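Local structure of putative cytochrome P450 120 (Synechocystis sp., 2VE3) at residues A[169-174]-A[254-259]; A[85-90]-A[198-203]; A[118-123]-A[394-399]. The protein binds heme and retinoic acid and probably acts as a monooxygenase of the cytochrome P450 family. One frame throughout, in Å; residues are numbered along the deposited sequence.

Contact 1: A[169-174]-A[254-259]. With HEM (protoporphyrin IX containing Fe), chain C.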
loop_
_atom_site.group_PDB
_atom_site.type_symbol
_atom_site.label_atom_id
_atom_site.label_comp_id
_atom_site.label_asym_id
_atom_site.label_seq_id
_atom_site.Cartn_x
_atom_site.Cartn_y
_atom_site.Cartn_z
ATOM N N GLN A 169 -12.777 16.583 10.502
ATOM C CA GLN A 169 -11.511 16.572 11.230
ATOM C C GLN A 169 -10.750 15.266 11.010
ATOM O O GLN A 169 -9.578 15.145 11.386
ATOM C CB GLN A 169 -11.792 16.709 12.732
ATOM C CG GLN A 169 -12.089 18.107 13.226
ATOM C CD GLN A 169 -12.290 18.154 14.739
ATOM O OE1 GLN A 169 -13.274 17.618 15.262
ATOM N NE2 GLN A 169 -11.363 18.805 15.448
ATOM N N LEU A 170 -11.441 14.297 10.409
ATOM C CA LEU A 170 -10.972 12.922 10.260
ATOM C C LEU A 170 -9.760 12.817 9.331
ATOM O O LEU A 170 -8.796 12.112 9.640
ATOM C CB LEU A 170 -12.120 12.050 9.737
ATOM C CG LEU A 170 -12.354 10.648 10.311
ATOM C CD1 LEU A 170 -12.503 10.638 11.837
ATOM C CD2 LEU A 170 -13.588 10.038 9.684
ATOM N N PHE A 171 -9.840 13.520 8.199
ATOM C CA PHE A 171 -8.776 13.588 7.187
ATOM C C PHE A 171 -7.525 14.291 7.722
ATOM O O PHE A 171 -6.444 13.716 7.671
ATOM C CB PHE A 171 -9.307 14.243 5.895
ATOM C CG PHE A 171 -8.296 14.346 4.787
ATOM C CD1 PHE A 171 -7.879 13.215 4.096
ATOM C CD2 PHE A 171 -7.776 15.584 4.417
ATOM C CE1 PHE A 171 -6.949 13.310 3.067
ATOM C CE2 PHE A 171 -6.845 15.694 3.376
ATOM C CZ PHE A 171 -6.435 14.549 2.701
ATOM N N PRO A 172 -7.666 15.516 8.266
ATOM C CA PRO A 172 -6.531 16.208 8.886
ATOM C C PRO A 172 -5.777 15.364 9.921
ATOM O O PRO A 172 -4.537 15.364 9.932
ATOM C CB PRO A 172 -7.194 17.398 9.581
ATOM C CG PRO A 172 -8.438 17.652 8.790
ATOM C CD PRO A 172 -8.897 16.334 8.309
ATOM N N TRP A 173 -6.516 14.656 10.773
ATOM C CA TRP A 173 -5.939 13.767 11.775
ATOM C C TRP A 173 -5.183 12.583 11.152
ATOM O O TRP A 173 -4.070 12.269 11.563
ATOM C CB TRP A 173 -7.026 13.255 12.735
ATOM C CG TRP A 173 -7.535 14.296 13.707
ATOM C CD1 TRP A 173 -6.883 15.434 14.124
ATOM C CD2 TRP A 173 -8.775 14.270 14.419
ATOM N NE1 TRP A 173 -7.658 16.126 15.032
ATOM C CE2 TRP A 173 -8.822 15.436 15.229
ATOM C CE3 TRP A 173 -9.860 13.383 14.444
ATOM C CZ2 TRP A 173 -9.907 15.735 16.055
ATOM C CZ3 TRP A 173 -10.939 13.682 15.270
ATOM C CH2 TRP A 173 -10.952 14.854 16.067
ATOM N N PHE A 174 -5.791 11.926 10.170
ATOM C CA PHE A 174 -5.150 10.812 9.484
ATOM C C PHE A 174 -3.849 11.196 8.797
ATOM O O PHE A 174 -2.883 10.441 8.819
ATOM C CB PHE A 174 -6.107 10.165 8.489
ATOM C CG PHE A 174 -6.419 8.737 8.812
ATOM C CD1 PHE A 174 -5.577 7.719 8.374
ATOM C CD2 PHE A 174 -7.535 8.404 9.566
ATOM C CE1 PHE A 174 -5.850 6.395 8.671
ATOM C CE2 PHE A 174 -7.821 7.071 9.868
ATOM C CZ PHE A 174 -6.972 6.069 9.423
ATOM N N ALA A 254 -4.551 1.662 5.259
ATOM C CA ALA A 254 -4.115 0.921 4.086
ATOM C C ALA A 254 -4.917 1.290 2.829
ATOM O O ALA A 254 -4.357 1.406 1.729
ATOM C CB ALA A 254 -4.165 -0.570 4.348
ATOM N N GLY A 255 -6.224 1.503 2.995
ATOM C CA GLY A 255 -7.109 1.779 1.862
ATOM C C GLY A 255 -6.875 3.161 1.288
ATOM O O GLY A 255 -7.207 3.445 0.132
ATOM N N HIS A 256 -6.318 4.019 2.137
ATOM C CA HIS A 256 -6.076 5.420 1.858
ATOM C C HIS A 256 -4.636 5.638 1.356
ATOM O O HIS A 256 -4.438 6.114 0.248
ATOM C CB HIS A 256 -6.376 6.243 3.127
ATOM C CG HIS A 256 -5.930 7.665 3.057
ATOM N ND1 HIS A 256 -6.096 8.446 1.933
ATOM C CD2 HIS A 256 -5.333 8.453 3.980
ATOM C CE1 HIS A 256 -5.621 9.654 2.169
ATOM N NE2 HIS A 256 -5.153 9.683 3.406
ATOM N N GLU A 257 -3.636 5.291 2.167
ATOM C CA GLU A 257 -2.239 5.602 1.800
ATOM C C GLU A 257 -1.751 4.864 0.531
ATOM O O GLU A 257 -1.217 5.475 -0.391
ATOM C CB GLU A 257 -1.297 5.336 2.972
ATOM C CG GLU A 257 0.185 5.664 2.695
ATOM C CD GLU A 257 0.493 7.170 2.548
ATOM O OE1 GLU A 257 -0.364 8.027 2.893
ATOM O OE2 GLU A 257 1.613 7.480 2.081
ATOM N N THR A 258 -1.961 3.558 0.472
ATOM C CA THR A 258 -1.419 2.791 -0.654
ATOM C C THR A 258 -2.049 3.288 -1.960
ATOM O O THR A 258 -1.358 3.470 -2.962
ATOM C CB THR A 258 -1.638 1.247 -0.460
ATOM O OG1 THR A 258 -3.038 0.947 -0.451
ATOM C CG2 THR A 258 -1.016 0.766 0.873
ATOM N N LEU A 259 -3.358 3.541 -1.926
ATOM C CA LEU A 259 -4.063 3.966 -3.130
ATOM C C LEU A 259 -3.702 5.362 -3.578
ATOM O O LEU A 259 -3.708 5.642 -4.763
ATOM C CB LEU A 259 -5.578 3.777 -2.995
ATOM C CG LEU A 259 -5.819 2.352 -3.482
ATOM C CD1 LEU A 259 -6.661 1.547 -2.526
ATOM C CD2 LEU A 259 -6.334 2.337 -4.944
HETATM C CHA HEM C . -0.433 -6.352 3.634
HETATM C CHB HEM C . 0.814 -3.877 -0.360
HETATM C CHC HEM C . -3.646 -1.947 -0.581
HETATM C CHD HEM C . -4.724 -3.949 3.673
HETATM C C1A HEM C . 0.314 -5.877 2.564
HETATM C C2A HEM C . 1.682 -6.219 2.219
HETATM C C3A HEM C . 2.009 -5.541 1.102
HETATM C C4A HEM C . 0.875 -4.734 0.725
HETATM C CMA HEM C . 3.348 -5.559 0.341
HETATM C CAA HEM C . 2.566 -7.237 2.979
HETATM C CBA HEM C . 3.437 -6.583 4.047
HETATM C CGA HEM C . 4.110 -7.696 4.823
HETATM O O1A HEM C . 4.911 -8.447 4.194
HETATM O O2A HEM C . 3.849 -7.829 6.055
HETATM C C1B HEM C . -0.294 -3.174 -0.791
HETATM C C2B HEM C . -0.414 -2.417 -2.030
HETATM C C3B HEM C . -1.654 -1.890 -2.093
HETATM C C4B HEM C . -2.346 -2.293 -0.896
HETATM C CMB HEM C . 0.714 -2.281 -3.076
HETATM C CAB HEM C . -2.294 -0.981 -3.193
HETATM C CBB HEM C . -2.031 -1.106 -4.503
HETATM C C1C HEM C . -4.363 -2.350 0.521
HETATM C C2C HEM C . -5.756 -2.060 0.795
HETATM C C3C HEM C . -6.064 -2.614 1.976
HETATM C C4C HEM C . -4.853 -3.258 2.487
HETATM C CMC HEM C . -6.709 -1.280 -0.152
HETATM C CAC HEM C . -7.449 -2.616 2.686
HETATM C CBC HEM C . -7.984 -1.540 3.273
HETATM C C1D HEM C . -3.646 -4.701 4.094
HETATM C C2D HEM C . -3.537 -5.293 5.401
HETATM C C3D HEM C . -2.198 -6.039 5.403
HETATM C C4D HEM C . -1.643 -5.845 4.077
HETATM C CMD HEM C . -4.563 -5.181 6.558
HETATM C CAD HEM C . -1.566 -6.855 6.554
HETATM C CBD HEM C . -1.710 -8.338 6.219
HETATM C CGD HEM C . -1.139 -9.191 7.326
HETATM O O1D HEM C . -1.414 -10.417 7.306
HETATM O O2D HEM C . -0.419 -8.676 8.233
HETATM N NA HEM C . -0.140 -4.972 1.635
HETATM N NB HEM C . -1.489 -3.061 -0.114
HETATM N NC HEM C . -3.833 -3.074 1.576
HETATM N ND HEM C . -2.526 -5.055 3.335
HETATM FE FE HEM C . -2.122 -4.242 1.430
#
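His256, the middle residue of the Ala-Gly-His-Glu-Thr signature on helix 241-272, the long distal helix of the P450 fold, reaches away from the heme to meet Phe171 and Phe174 at the start of helix 170-181. CE1 of the imidazole comes to the rim of the Phe171 ring, near its plane, 4.0 Å from CE1 of Phe171; the two planes are inclined at 61°. With CG anti to the backbone N (chi1 169°), the His256 side chain extends toward helix 170-181, and its CD2 lies 4.5 Å from Phe174 CD1. Both of its nitrogens are hydrogen-bonded, NE2 with Glu175 and ND1 with Thr151, which fixes the ring's rotation. The other side of the same turn faces the cofactor: Ala254 CB packs 3.3 Å from C4C of the heme. Thr258 OG1 donates to Ala254 O at 2.6 Å, whereas the backbone bond from Thr258 N to that carbonyl is weak. A valine in place of Thr258 would probably leave Ala254 O with that weak bond as its remaining partner within this turn. Helix 143-159 completes the setting, since Phe152 meets His256 edge-to-face and also touches the Phe174 ring, while Trp173 turns to helix 192-215.

Contact 2: A[85-90]-A[198-203]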
loop_
_atom_site.group_PDB
_atom_site.type_symbol
_atom_site.label_atom_id
_atom_site.label_comp_id
_atom_site.label_asym_id
_atom_site.label_seq_id
_atom_site.Cartn_x
_atom_site.Cartn_y
_atom_site.Cartn_z
ATOM N N ARG A 85 4.657 -0.027 14.895
ATOM C CA ARG A 85 3.974 -0.950 15.787
ATOM C C ARG A 85 3.142 -0.227 16.829
ATOM O O ARG A 85 1.968 -0.521 16.970
ATOM C CB ARG A 85 4.964 -1.929 16.429
ATOM C CG ARG A 85 5.247 -3.130 15.527
ATOM C CD ARG A 85 6.137 -4.166 16.192
ATOM N NE ARG A 85 7.506 -3.679 16.298
ATOM C CZ ARG A 85 8.095 -3.337 17.441
ATOM N NH1 ARG A 85 7.436 -3.441 18.596
ATOM N NH2 ARG A 85 9.345 -2.896 17.424
ATOM N N ILE A 86 3.744 0.761 17.502
ATOM C CA ILE A 86 3.065 1.588 18.505
ATOM C C ILE A 86 1.830 2.301 17.949
ATOM O O ILE A 86 0.776 2.326 18.587
ATOM C CB ILE A 86 4.044 2.642 19.147
ATOM C CG1 ILE A 86 5.168 1.930 19.909
ATOM C CG2 ILE A 86 3.285 3.604 20.043
ATOM C CD1 ILE A 86 6.268 2.841 20.471
ATOM N N LEU A 87 1.957 2.859 16.747
ATOM C CA LEU A 87 0.885 3.644 16.129
ATOM C C LEU A 87 -0.243 2.815 15.509
ATOM O O LEU A 87 -1.386 3.277 15.444
ATOM C CB LEU A 87 1.467 4.636 15.108
ATOM C CG LEU A 87 2.268 5.783 15.750
ATOM C CD1 LEU A 87 3.154 6.489 14.734
ATOM C CD2 LEU A 87 1.329 6.765 16.410
ATOM N N LEU A 88 0.085 1.615 15.037
ATOM C CA LEU A 88 -0.913 0.650 14.586
ATOM C C LEU A 88 -1.731 0.078 15.744
ATOM O O LEU A 88 -2.938 -0.125 15.609
ATOM C CB LEU A 88 -0.238 -0.510 13.848
ATOM C CG LEU A 88 0.188 -0.358 12.389
ATOM C CD1 LEU A 88 1.013 -1.581 12.017
ATOM C CD2 LEU A 88 -1.043 -0.262 11.522
ATOM N N GLY A 89 -1.062 -0.193 16.866
ATOM C CA GLY A 89 -1.691 -0.785 18.034
ATOM C C GLY A 89 -1.456 -2.282 18.132
ATOM O O GLY A 89 -1.184 -2.942 17.111
ATOM N N PRO A 90 -1.575 -2.842 19.354
ATOM C CA PRO A 90 -1.356 -4.278 19.547
ATOM C C PRO A 90 -2.482 -5.157 18.977
ATOM O O PRO A 90 -2.306 -6.358 18.810
ATOM C CB PRO A 90 -1.278 -4.420 21.078
ATOM C CG PRO A 90 -2.123 -3.320 21.608
ATOM C CD PRO A 90 -1.925 -2.159 20.617
ATOM N N ARG A 198 -0.877 11.620 19.105
ATOM C CA ARG A 198 -2.013 12.447 19.485
ATOM C C ARG A 198 -3.120 12.313 18.440
ATOM O O ARG A 198 -4.307 12.237 18.779
ATOM C CB ARG A 198 -1.545 13.916 19.673
ATOM C CG ARG A 198 -2.658 14.980 19.728
ATOM C CD ARG A 198 -3.272 15.136 21.126
ATOM N NE ARG A 198 -4.416 16.046 21.112
ATOM C CZ ARG A 198 -5.395 16.045 22.012
ATOM N NH1 ARG A 198 -5.375 15.189 23.022
ATOM N NH2 ARG A 198 -6.398 16.910 21.901
ATOM N N ALA A 199 -2.716 12.250 17.174
ATOM C CA ALA A 199 -3.635 11.987 16.061
ATOM C C ALA A 199 -4.354 10.657 16.287
ATOM O O ALA A 199 -5.575 10.589 16.175
ATOM C CB ALA A 199 -2.879 11.975 14.736
ATOM N N ARG A 200 -3.596 9.616 16.641
ATOM C CA ARG A 200 -4.160 8.272 16.878
ATOM C C ARG A 200 -5.184 8.298 18.017
ATOM O O ARG A 200 -6.231 7.673 17.915
ATOM C CB ARG A 200 -3.053 7.242 17.143
ATOM C CG ARG A 200 -3.388 6.137 18.159
ATOM C CD ARG A 200 -2.430 4.960 18.097
ATOM N NE ARG A 200 -2.898 3.849 18.935
ATOM C CZ ARG A 200 -3.543 2.773 18.484
ATOM N NH1 ARG A 200 -3.795 2.603 17.178
ATOM N NH2 ARG A 200 -3.933 1.853 19.348
ATOM N N ALA A 201 -4.867 9.020 19.093
ATOM C CA ALA A 201 -5.767 9.131 20.250
ATOM C C ALA A 201 -7.085 9.774 19.844
ATOM O O ALA A 201 -8.167 9.291 20.201
ATOM C CB ALA A 201 -5.109 9.932 21.375
ATOM N N LEU A 202 -6.987 10.863 19.092
ATOM C CA LEU A 202 -8.161 11.579 18.609
ATOM C C LEU A 202 -8.988 10.739 17.644
ATOM O O LEU A 202 -10.215 10.771 17.696
ATOM C CB LEU A 202 -7.753 12.908 17.963
ATOM C CG LEU A 202 -7.192 13.988 18.897
ATOM C CD1 LEU A 202 -6.477 15.080 18.092
ATOM C CD2 LEU A 202 -8.274 14.600 19.775
ATOM N N LEU A 203 -8.317 9.984 16.772
ATOM C CA LEU A 203 -9.014 9.122 15.819
ATOM C C LEU A 203 -9.720 7.954 16.492
ATOM O O LEU A 203 -10.839 7.624 16.114
ATOM C CB LEU A 203 -8.065 8.592 14.728
ATOM C CG LEU A 203 -7.512 9.608 13.722
ATOM C CD1 LEU A 203 -6.232 9.106 13.092
ATOM C CD2 LEU A 203 -8.559 9.941 12.668
#
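Leu87 O, near the end of helix 82-88, is gripped by two groups: the guanidinium of Arg200 and the hydroxyl of Tyr177. The bond from Arg200 NH1 to Leu87 O is 3.0 Å long but weak, bent to 124° at the hydrogen. Arg200 CD also lies 3.3 Å from Leu87 O, and the chain, extended from CG to NE, carries the guanidinium on past this carbonyl. The flat group then lies against the end of the helix with one face turned to the backbone. Over that face sit Ile86 O, 4.0 Å from Arg200 NE, and Gly89 CA, 3.7 Å from Arg200 NH2. The stronger polar partner stands outside both segments: NH2 forms a salt bridge with Asp246 of helix 241-272. Helix 82-88 is the B' helix of the P450 fold and helix 192-215 the G helix, two elements that commonly border the substrate pocket; here the side chain of Leu88, whose first bond points away from 198-203, comes within about 4 Å of retinoic acid. Carbonyls gathered at a helix C-terminus would be expected to attract a cation, and the position of Arg200 is consistent with this. Gly89 leaves the helix with a positive phi of 99°, a conformation in which a side chain would be jammed against the preceding carbonyl and would also run into Arg200 NH2. Nearer the Arg200 backbone the contact turns apolar, with Leu87 CD2 4.5 Å from Arg200 CB, and the Leu87 side chain also touches Phe193, Ser196 and Gln197 of helix 192-215.

Contact 3: A[118-123]-A[394-399]. With HEM (protoporphyrin IX containing Fe), chain C.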
loop_
_atom_site.group_PDB
_atom_site.type_symbol
_atom_site.label_atom_id
_atom_site.label_comp_id
_atom_site.label_asym_id
_atom_site.label_seq_id
_atom_site.Cartn_x
_atom_site.Cartn_y
_atom_site.Cartn_z
ATOM N N ASP A 118 -18.169 -5.922 -5.642
ATOM C CA ASP A 118 -19.137 -5.534 -6.662
ATOM C C ASP A 118 -20.142 -4.525 -6.100
ATOM O O ASP A 118 -20.509 -3.563 -6.778
ATOM C CB ASP A 118 -19.857 -6.770 -7.210
ATOM C CG ASP A 118 -18.964 -7.642 -8.104
ATOM O OD1 ASP A 118 -17.727 -7.452 -8.135
ATOM O OD2 ASP A 118 -19.514 -8.536 -8.785
ATOM N N SER A 119 -20.555 -4.727 -4.849
ATOM C CA SER A 119 -21.483 -3.812 -4.180
ATOM C C SER A 119 -20.865 -2.482 -3.759
ATOM O O SER A 119 -21.595 -1.534 -3.466
ATOM C CB SER A 119 -22.169 -4.489 -2.978
ATOM O OG SER A 119 -21.261 -4.776 -1.931
ATOM N N TYR A 120 -19.532 -2.404 -3.728
ATOM C CA TYR A 120 -18.837 -1.146 -3.403
ATOM C C TYR A 120 -18.902 -0.123 -4.545
ATOM O O TYR A 120 -18.809 1.084 -4.316
ATOM C CB TYR A 120 -17.370 -1.406 -3.043
ATOM C CG TYR A 120 -17.104 -1.960 -1.652
ATOM C CD1 TYR A 120 -17.986 -1.727 -0.593
ATOM C CD2 TYR A 120 -15.933 -2.678 -1.383
ATOM C CE1 TYR A 120 -17.724 -2.222 0.695
ATOM C CE2 TYR A 120 -15.658 -3.173 -0.104
ATOM C CZ TYR A 120 -16.558 -2.944 0.930
ATOM O OH TYR A 120 -16.294 -3.425 2.195
ATOM N N LEU A 121 -19.072 -0.615 -5.767
ATOM C CA LEU A 121 -18.933 0.210 -6.980
ATOM C C LEU A 121 -19.718 1.527 -7.082
ATOM O O LEU A 121 -19.101 2.570 -7.337
ATOM C CB LEU A 121 -19.172 -0.624 -8.237
ATOM C CG LEU A 121 -17.970 -1.419 -8.712
ATOM C CD1 LEU A 121 -18.184 -1.768 -10.160
ATOM C CD2 LEU A 121 -16.725 -0.566 -8.547
ATOM N N PRO A 122 -21.066 1.482 -6.915
ATOM C CA PRO A 122 -21.888 2.690 -7.064
ATOM C C PRO A 122 -21.393 3.893 -6.237
ATOM O O PRO A 122 -21.268 4.992 -6.783
ATOM C CB PRO A 122 -23.271 2.232 -6.582
ATOM C CG PRO A 122 -23.290 0.774 -6.850
ATOM C CD PRO A 122 -21.897 0.302 -6.591
ATOM N N LYS A 123 -21.110 3.685 -4.949
ATOM C CA LYS A 123 -20.615 4.765 -4.086
ATOM C C LYS A 123 -19.214 5.176 -4.487
ATOM O O LYS A 123 -18.877 6.361 -4.431
ATOM C CB LYS A 123 -20.607 4.379 -2.596
ATOM C CG LYS A 123 -21.965 4.344 -1.883
ATOM C CD LYS A 123 -22.679 3.040 -2.190
ATOM C CE LYS A 123 -21.720 1.856 -2.080
ATOM N NZ LYS A 123 -21.922 0.885 -3.174
ATOM N N LYS A 394 -5.882 -6.505 -1.590
ATOM C CA LYS A 394 -5.403 -6.332 -2.973
ATOM C C LYS A 394 -6.493 -6.107 -4.033
ATOM O O LYS A 394 -6.294 -5.348 -4.970
ATOM C CB LYS A 394 -4.432 -7.444 -3.370
ATOM C CG LYS A 394 -5.036 -8.786 -3.623
ATOM C CD LYS A 394 -3.921 -9.806 -3.859
ATOM C CE LYS A 394 -4.466 -11.222 -4.098
ATOM N NZ LYS A 394 -3.373 -12.222 -3.941
ATOM N N GLU A 395 -7.645 -6.754 -3.871
ATOM C CA GLU A 395 -8.741 -6.620 -4.845
ATOM C C GLU A 395 -9.586 -5.356 -4.644
ATOM O O GLU A 395 -10.141 -4.830 -5.607
ATOM C CB GLU A 395 -9.615 -7.888 -4.898
ATOM C CG GLU A 395 -8.850 -9.178 -5.214
ATOM C CD GLU A 395 -8.220 -9.194 -6.604
ATOM O OE1 GLU A 395 -8.869 -8.745 -7.576
ATOM O OE2 GLU A 395 -7.073 -9.670 -6.733
ATOM N N PHE A 396 -9.692 -4.878 -3.408
ATOM C CA PHE A 396 -10.159 -3.520 -3.171
ATOM C C PHE A 396 -9.280 -2.492 -3.894
ATOM O O PHE A 396 -9.801 -1.576 -4.523
ATOM C CB PHE A 396 -10.208 -3.177 -1.682
ATOM C CG PHE A 396 -10.782 -1.816 -1.408
ATOM C CD1 PHE A 396 -12.157 -1.647 -1.260
ATOM C CD2 PHE A 396 -9.961 -0.695 -1.376
ATOM C CE1 PHE A 396 -12.703 -0.381 -1.024
ATOM C CE2 PHE A 396 -10.490 0.579 -1.143
ATOM C CZ PHE A 396 -11.868 0.742 -0.971
ATOM N N ALA A 397 -7.956 -2.636 -3.757
ATOM C CA ALA A 397 -6.986 -1.783 -4.438
ATOM C C ALA A 397 -7.168 -1.822 -5.953
ATOM O O ALA A 397 -7.190 -0.764 -6.592
ATOM C CB ALA A 397 -5.582 -2.195 -4.087
ATOM N N ARG A 398 -7.274 -3.041 -6.517
ATOM C CA ARG A 398 -7.356 -3.226 -7.978
ATOM C C ARG A 398 -8.648 -2.680 -8.529
ATOM O O ARG A 398 -8.649 -2.080 -9.611
ATOM C CB ARG A 398 -7.195 -4.694 -8.397
ATOM C CG ARG A 398 -5.757 -5.145 -8.464
ATOM C CD ARG A 398 -5.643 -6.658 -8.605
ATOM N NE ARG A 398 -4.267 -7.031 -8.899
ATOM C CZ ARG A 398 -3.669 -8.143 -8.492
ATOM N NH1 ARG A 398 -4.321 -9.028 -7.742
ATOM N NH2 ARG A 398 -2.404 -8.365 -8.829
ATOM N N LEU A 399 -9.741 -2.900 -7.781
ATOM C CA LEU A 399 -11.032 -2.288 -8.074
ATOM C C LEU A 399 -10.940 -0.765 -8.211
ATOM O O LEU A 399 -11.353 -0.215 -9.233
ATOM C CB LEU A 399 -12.063 -2.624 -6.986
ATOM C CG LEU A 399 -13.458 -2.032 -7.203
ATOM C CD1 LEU A 399 -14.163 -2.763 -8.330
ATOM C CD2 LEU A 399 -14.282 -2.118 -5.930
HETATM C CHA HEM C . -0.433 -6.352 3.634
HETATM C CHB HEM C . 0.814 -3.877 -0.360
HETATM C CHC HEM C . -3.646 -1.947 -0.581
HETATM C CHD HEM C . -4.724 -3.949 3.673
HETATM C C1A HEM C . 0.314 -5.877 2.564
HETATM C C2A HEM C . 1.682 -6.219 2.219
HETATM C C3A HEM C . 2.009 -5.541 1.102
HETATM C C4A HEM C . 0.875 -4.734 0.725
HETATM C CMA HEM C . 3.348 -5.559 0.341
HETATM C CAA HEM C . 2.566 -7.237 2.979
HETATM C CBA HEM C . 3.437 -6.583 4.047
HETATM C CGA HEM C . 4.110 -7.696 4.823
HETATM O O1A HEM C . 4.911 -8.447 4.194
HETATM O O2A HEM C . 3.849 -7.829 6.055
HETATM C C1B HEM C . -0.294 -3.174 -0.791
HETATM C C2B HEM C . -0.414 -2.417 -2.030
HETATM C C3B HEM C . -1.654 -1.890 -2.093
HETATM C C4B HEM C . -2.346 -2.293 -0.896
HETATM C CMB HEM C . 0.714 -2.281 -3.076
HETATM C CAB HEM C . -2.294 -0.981 -3.193
HETATM C CBB HEM C . -2.031 -1.106 -4.503
HETATM C C1C HEM C . -4.363 -2.350 0.521
HETATM C C2C HEM C . -5.756 -2.060 0.795
HETATM C C3C HEM C . -6.064 -2.614 1.976
HETATM C C4C HEM C . -4.853 -3.258 2.487
HETATM C CMC HEM C . -6.709 -1.280 -0.152
HETATM C CAC HEM C . -7.449 -2.616 2.686
HETATM C CBC HEM C . -7.984 -1.540 3.273
HETATM C C1D HEM C . -3.646 -4.701 4.094
HETATM C C2D HEM C . -3.537 -5.293 5.401
HETATM C C3D HEM C . -2.198 -6.039 5.403
HETATM C C4D HEM C . -1.643 -5.845 4.077
HETATM C CMD HEM C . -4.563 -5.181 6.558
HETATM C CAD HEM C . -1.566 -6.855 6.554
HETATM C CBD HEM C . -1.710 -8.338 6.219
HETATM C CGD HEM C . -1.139 -9.191 7.326
HETATM O O1D HEM C . -1.414 -10.417 7.306
HETATM O O2D HEM C . -0.419 -8.676 8.233
HETATM N NA HEM C . -0.140 -4.972 1.635
HETATM N NB HEM C . -1.489 -3.061 -0.114
HETATM N NC HEM C . -3.833 -3.074 1.576
HETATM N ND HEM C . -2.526 -5.055 3.335
HETATM FE FE HEM C . -2.122 -4.242 1.430
#
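Leu399 projects from helix 394-411 into the hollow beside Tyr120 and Leu121. Both of its methyls sit against Leu121 CD2, CD1 at 3.4 Å, closer than methyl groups normally sit, and its CD2 also reaches Tyr120 CB at 4.3 Å. One turn earlier, Phe396 wedges between Tyr120 and the heme methyl CMC. A chi1 of -176° swings its ring out beside the carbonyl carbon, where CD1 on one side is 3.9 Å from Tyr120 CD2 and CD2 on the other is 3.5 Å from CMC. Tyr120 CD2 lies in the plane of the phenylalanine ring, at its edge, and the rings stand nearly upright to each other, at 81°. Phe159 and Leu158 of helix 143-159 also touch Phe396, and Leu158 touches Tyr120 as well. Helix 394-411 is the L helix of the P450 fold; it follows Cys391, the probable axial ligand of the heme iron, and packs here against the start of helix 121-137. Arg398 pairs with Glu395 within the helix, and its NH2 with Gln309. No hydrogen bond joins the two segments, so the contact across them is apolar packing, set by shape rather than by directed bonds.

In the fold
Contact 1 is the hub of the three. Its centre lies about 13 Å from that of contact 2, and helices 170-181 and 192-215, successive in the chain, touch directly: Trp173 NE1 is 3.4 Å from Leu202 CD1. Toward contact 3, centred about 17 Å away, the link is Leu259 CD2 against Ala397 O at 3.6 Å. Contacts 1 and 3 share the heme, whereas contact 2 borders the retinoic acid through Leu88; the same ligand also touches Ala254 and Thr258 of contact 1. Contacts 2 and 3 are separate, their nearest atoms about 15 Å apart.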